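Local coordinates for protein prophenoloxidase b (Marsupenaeus japonicus, PDB 3WKY) that is a type 3 copper protein of the hemocyanin family and, once activated, probably oxidises monophenols and o-diphenols as a phenoloxidase, at residues E646-V649 with D650-N654; H106-S109 with A110-L113. All blocks are in the same frame, centred on the assembly; numbering follows the deposited sequence.

Contact 1 of 2, residues E646-V649 with D650-N654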
# COMPACT_ATOMS: atom_id res chain seq x y z
N GLU A 646 -38.01 -5.63 25.92
CA GLU A 646 -38.93 -5.38 27.04
C GLU A 646 -40.15 -4.55 26.61
O GLU A 646 -41.30 -4.93 26.89
CB GLU A 646 -38.18 -4.70 28.19
CG GLU A 646 -37.13 -5.58 28.88
CD GLU A 646 -35.75 -5.57 28.21
OE1 GLU A 646 -35.60 -5.08 27.07
OE2 GLU A 646 -34.80 -6.07 28.85
N ASP A 647 -39.90 -3.42 25.94
CA ASP A 647 -40.99 -2.57 25.46
C ASP A 647 -41.87 -3.31 24.46
O ASP A 647 -43.09 -3.15 24.46
CB ASP A 647 -40.45 -1.29 24.80
CG ASP A 647 -39.91 -0.29 25.80
OD1 ASP A 647 -40.07 -0.50 27.03
OD2 ASP A 647 -39.33 0.73 25.36
N PHE A 648 -41.24 -4.09 23.60
CA PHE A 648 -41.96 -4.86 22.59
C PHE A 648 -42.94 -5.84 23.23
O PHE A 648 -44.11 -5.89 22.87
CB PHE A 648 -40.96 -5.63 21.73
CG PHE A 648 -41.58 -6.47 20.64
CD1 PHE A 648 -42.09 -5.88 19.49
CD2 PHE A 648 -41.61 -7.86 20.75
CE1 PHE A 648 -42.66 -6.65 18.48
CE2 PHE A 648 -42.17 -8.64 19.74
CZ PHE A 648 -42.70 -8.03 18.60
N VAL A 649 -42.46 -6.61 24.20
CA VAL A 649 -43.25 -7.66 24.83
C VAL A 649 -44.37 -7.06 25.69
O VAL A 649 -45.46 -7.63 25.81
CB VAL A 649 -42.31 -8.57 25.68
CG1 VAL A 649 -43.07 -9.38 26.69
CG2 VAL A 649 -41.47 -9.47 24.77
N ASP A 650 -44.08 -5.91 26.29
CA ASP A 650 -45.04 -5.25 27.19
C ASP A 650 -46.29 -4.76 26.46
O ASP A 650 -47.35 -4.58 27.07
CB ASP A 650 -44.37 -4.08 27.92
CG ASP A 650 -43.47 -4.54 29.05
OD1 ASP A 650 -43.55 -5.72 29.44
OD2 ASP A 650 -42.69 -3.70 29.56
N GLU A 651 -46.17 -4.55 25.15
CA GLU A 651 -47.28 -4.14 24.31
C GLU A 651 -48.29 -5.28 24.07
O GLU A 651 -49.44 -5.03 23.72
CB GLU A 651 -46.75 -3.61 22.97
CG GLU A 651 -47.79 -3.08 22.00
CD GLU A 651 -48.45 -1.79 22.47
OE1 GLU A 651 -47.95 -1.17 23.44
OE2 GLU A 651 -49.48 -1.40 21.87
N HIS A 652 -47.87 -6.52 24.30
CA HIS A 652 -48.67 -7.68 23.90
C HIS A 652 -48.89 -8.69 25.02
O HIS A 652 -47.95 -9.31 25.50
CB HIS A 652 -48.02 -8.35 22.68
CG HIS A 652 -47.79 -7.42 21.54
ND1 HIS A 652 -46.57 -6.82 21.29
CD2 HIS A 652 -48.64 -6.94 20.60
CE1 HIS A 652 -46.67 -6.03 20.24
NE2 HIS A 652 -47.92 -6.08 19.80
N PRO A 653 -50.16 -8.84 25.46
CA PRO A 653 -50.46 -9.77 26.56
C PRO A 653 -50.14 -11.22 26.21
O PRO A 653 -49.95 -12.02 27.14
CB PRO A 653 -51.97 -9.60 26.77
CG PRO A 653 -52.30 -8.27 26.17
CD PRO A 653 -51.36 -8.11 25.01
N ASN A 654 -50.08 -11.55 24.92
CA ASN A 654 -49.71 -12.91 24.50
C ASN A 654 -48.20 -13.12 24.38
O ASN A 654 -47.76 -14.15 23.86
CB ASN A 654 -50.40 -13.30 23.18
CG ASN A 654 -50.10 -12.34 22.05
OD1 ASN A 654 -49.91 -11.13 22.26
ND2 ASN A 654 -50.06 -12.86 20.83
O HOH W 1 -41.13 -1.83 29.13
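His652 swings its imidazole back over the last turn of helix 645-650 and meets Phe648 twice, once through the backbone and once through the ring. With CG beside its own backbone N (chi1 -55°), the ring brings ND1 to 3.1 Å from Phe648 O, a hydrogen bond whose acceptor lies some 20° out of the imidazole plane. The same turn carries the imidazole edge toward the phenyl face of Phe648, an edge-to-face pair with ring centroids 5.5 Å apart and planes at 58°. Glu651 CG lies over one imidazole face, offset toward the rim. Phenylalanine suits this inner side of the helix because its ring is buried against Leu419, Met655 and Tyr520.

Along the outer side, Asp650 N donates to Glu646 O at 3.0 Å, while the carboxylates of Asp647 and Asp650 share a water that gives one hydrogen to Asp647 OD1 (2.7 Å) and the other to Asp650 OD2. Farther along, His652 N bonds Val649 O at 3.1 Å.

Bonding through ND1 to a carbonyl requires a proton on that nitrogen and, with the ring contact, probably helps hold the imidazole's rotation; the bridging water probably eases the repulsion between two like-charged carboxylates.

Contact 2 of 2, residues H106-S109 with A110-L113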
# COMPACT_ATOMS: atom_id res chain seq x y z
N HIS A 106 -18.25 -48.76 -8.99
CA HIS A 106 -18.07 -47.95 -10.18
C HIS A 106 -18.31 -46.46 -9.95
O HIS A 106 -18.16 -45.66 -10.88
CB HIS A 106 -19.00 -48.45 -11.28
CG HIS A 106 -18.86 -49.91 -11.54
ND1 HIS A 106 -17.97 -50.41 -12.48
CD2 HIS A 106 -19.45 -50.99 -10.97
CE1 HIS A 106 -18.04 -51.73 -12.48
NE2 HIS A 106 -18.93 -52.11 -11.57
N VAL A 107 -18.67 -46.09 -8.73
CA VAL A 107 -18.95 -44.70 -8.39
C VAL A 107 -18.05 -44.23 -7.25
O VAL A 107 -17.63 -45.02 -6.41
CB VAL A 107 -20.42 -44.49 -7.96
CG1 VAL A 107 -21.35 -44.61 -9.15
CG2 VAL A 107 -20.80 -45.48 -6.89
N ASN A 108 -17.73 -42.93 -7.26
CA ASN A 108 -17.00 -42.28 -6.18
C ASN A 108 -17.70 -42.62 -4.85
O ASN A 108 -18.92 -42.53 -4.75
CB ASN A 108 -17.01 -40.77 -6.46
CG ASN A 108 -16.42 -39.96 -5.34
OD1 ASN A 108 -17.04 -39.81 -4.29
ND2 ASN A 108 -15.22 -39.42 -5.56
N SER A 109 -16.94 -43.02 -3.83
CA SER A 109 -17.57 -43.51 -2.62
C SER A 109 -18.35 -42.43 -1.86
O SER A 109 -19.41 -42.72 -1.31
CB SER A 109 -16.58 -44.24 -1.70
OG SER A 109 -15.43 -43.45 -1.46
N ALA A 110 -17.84 -41.20 -1.85
CA ALA A 110 -18.55 -40.12 -1.16
C ALA A 110 -19.81 -39.72 -1.91
O ALA A 110 -20.84 -39.40 -1.30
CB ALA A 110 -17.62 -38.91 -0.93
N VAL A 111 -19.74 -39.73 -3.23
CA VAL A 111 -20.91 -39.49 -4.07
C VAL A 111 -21.95 -40.60 -3.82
O VAL A 111 -23.15 -40.33 -3.70
CB VAL A 111 -20.53 -39.41 -5.56
CG1 VAL A 111 -21.76 -39.50 -6.47
CG2 VAL A 111 -19.75 -38.11 -5.84
N PHE A 112 -21.47 -41.84 -3.70
CA PHE A 112 -22.35 -42.98 -3.39
C PHE A 112 -23.09 -42.78 -2.06
O PHE A 112 -24.33 -42.89 -2.01
CB PHE A 112 -21.52 -44.27 -3.36
CG PHE A 112 -22.32 -45.50 -3.02
CD1 PHE A 112 -23.08 -46.14 -3.99
CD2 PHE A 112 -22.29 -46.03 -1.73
CE1 PHE A 112 -23.80 -47.28 -3.68
CE2 PHE A 112 -23.02 -47.17 -1.42
CZ PHE A 112 -23.78 -47.79 -2.39
N LEU A 113 -22.34 -42.48 -1.01
CA LEU A 113 -22.91 -42.21 0.31
C LEU A 113 -23.90 -41.05 0.32
O LEU A 113 -24.95 -41.14 0.95
CB LEU A 113 -21.81 -41.96 1.34
CG LEU A 113 -20.99 -43.20 1.70
CD1 LEU A 113 -19.88 -42.85 2.65
CD2 LEU A 113 -21.92 -44.26 2.32
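The backbone turns from the extended Val107 into helix 109-122 at Asn108, the N-cap, and the first helical bonds follow at once: Phe112 N to Asn108 O at 2.8 Å and Leu113 N to Ser109 O at 3.0 Å. The Asn108 side chain caps the amide three residues on. Its CG stands anti to the backbone N (chi1 173°), which carries OD1 forward to Val111 N at 2.9 Å in a nearly straight bond (164° at the hydrogen). Asparagine fits this place because its two ends differ: OD1 serves the first turn, while ND2 donates to the carbonyls of Ile67 and Pro64, so the buried amide is held at both ends. Its flank crosses Val111 at about a right angle, with Val111 CG2 3.6 Å from Asn108 OD1. Replacing Asn108 with a leucine would probably leave Val111 N without its cap and the carbonyls of Ile67 and Pro64 without this donor.

On another side of the turn, Val107 reaches past the cap to Phe112. In one of the two conformers of Val107, its methyl CG2 comes obliquely to the Phe112 ring at CD1, 3.7 Å away, and also touches Phe112 CB, an apolar pairing of a residue ahead of the cap with one in the first turn. Both belong to the buried side: Val107 packs on Leu61 and Phe112 on Phe87 of helix 74-89. Val111 meets Val80 of that helix too, and Ala110, small enough for its place, lies against Phe69 and Arg141, so the start of helix 109-122 is seated within the all-alpha hemocyanin domain.

How the contacts relate
From the N terminus the chain first reaches contact 2, where the loop after helix 93-103 passes into helix 109-122 in the all-alpha domain. It then runs on through many helices and strands, strand 588-598 among them, before contact 1, in the passage from helix 645-650 to strand 655-664. Each contact closes only a local turn; they lie in series, neither nesting nor crossing. The centres of contact 1 and contact 2 are about 53 Å apart, on opposite sides of the chain's centre. Contact 2 ties its helix to helix 74-89, whereas contact 1 joins its short helix to strands 588-598 and 655-664 of the mixed sheet.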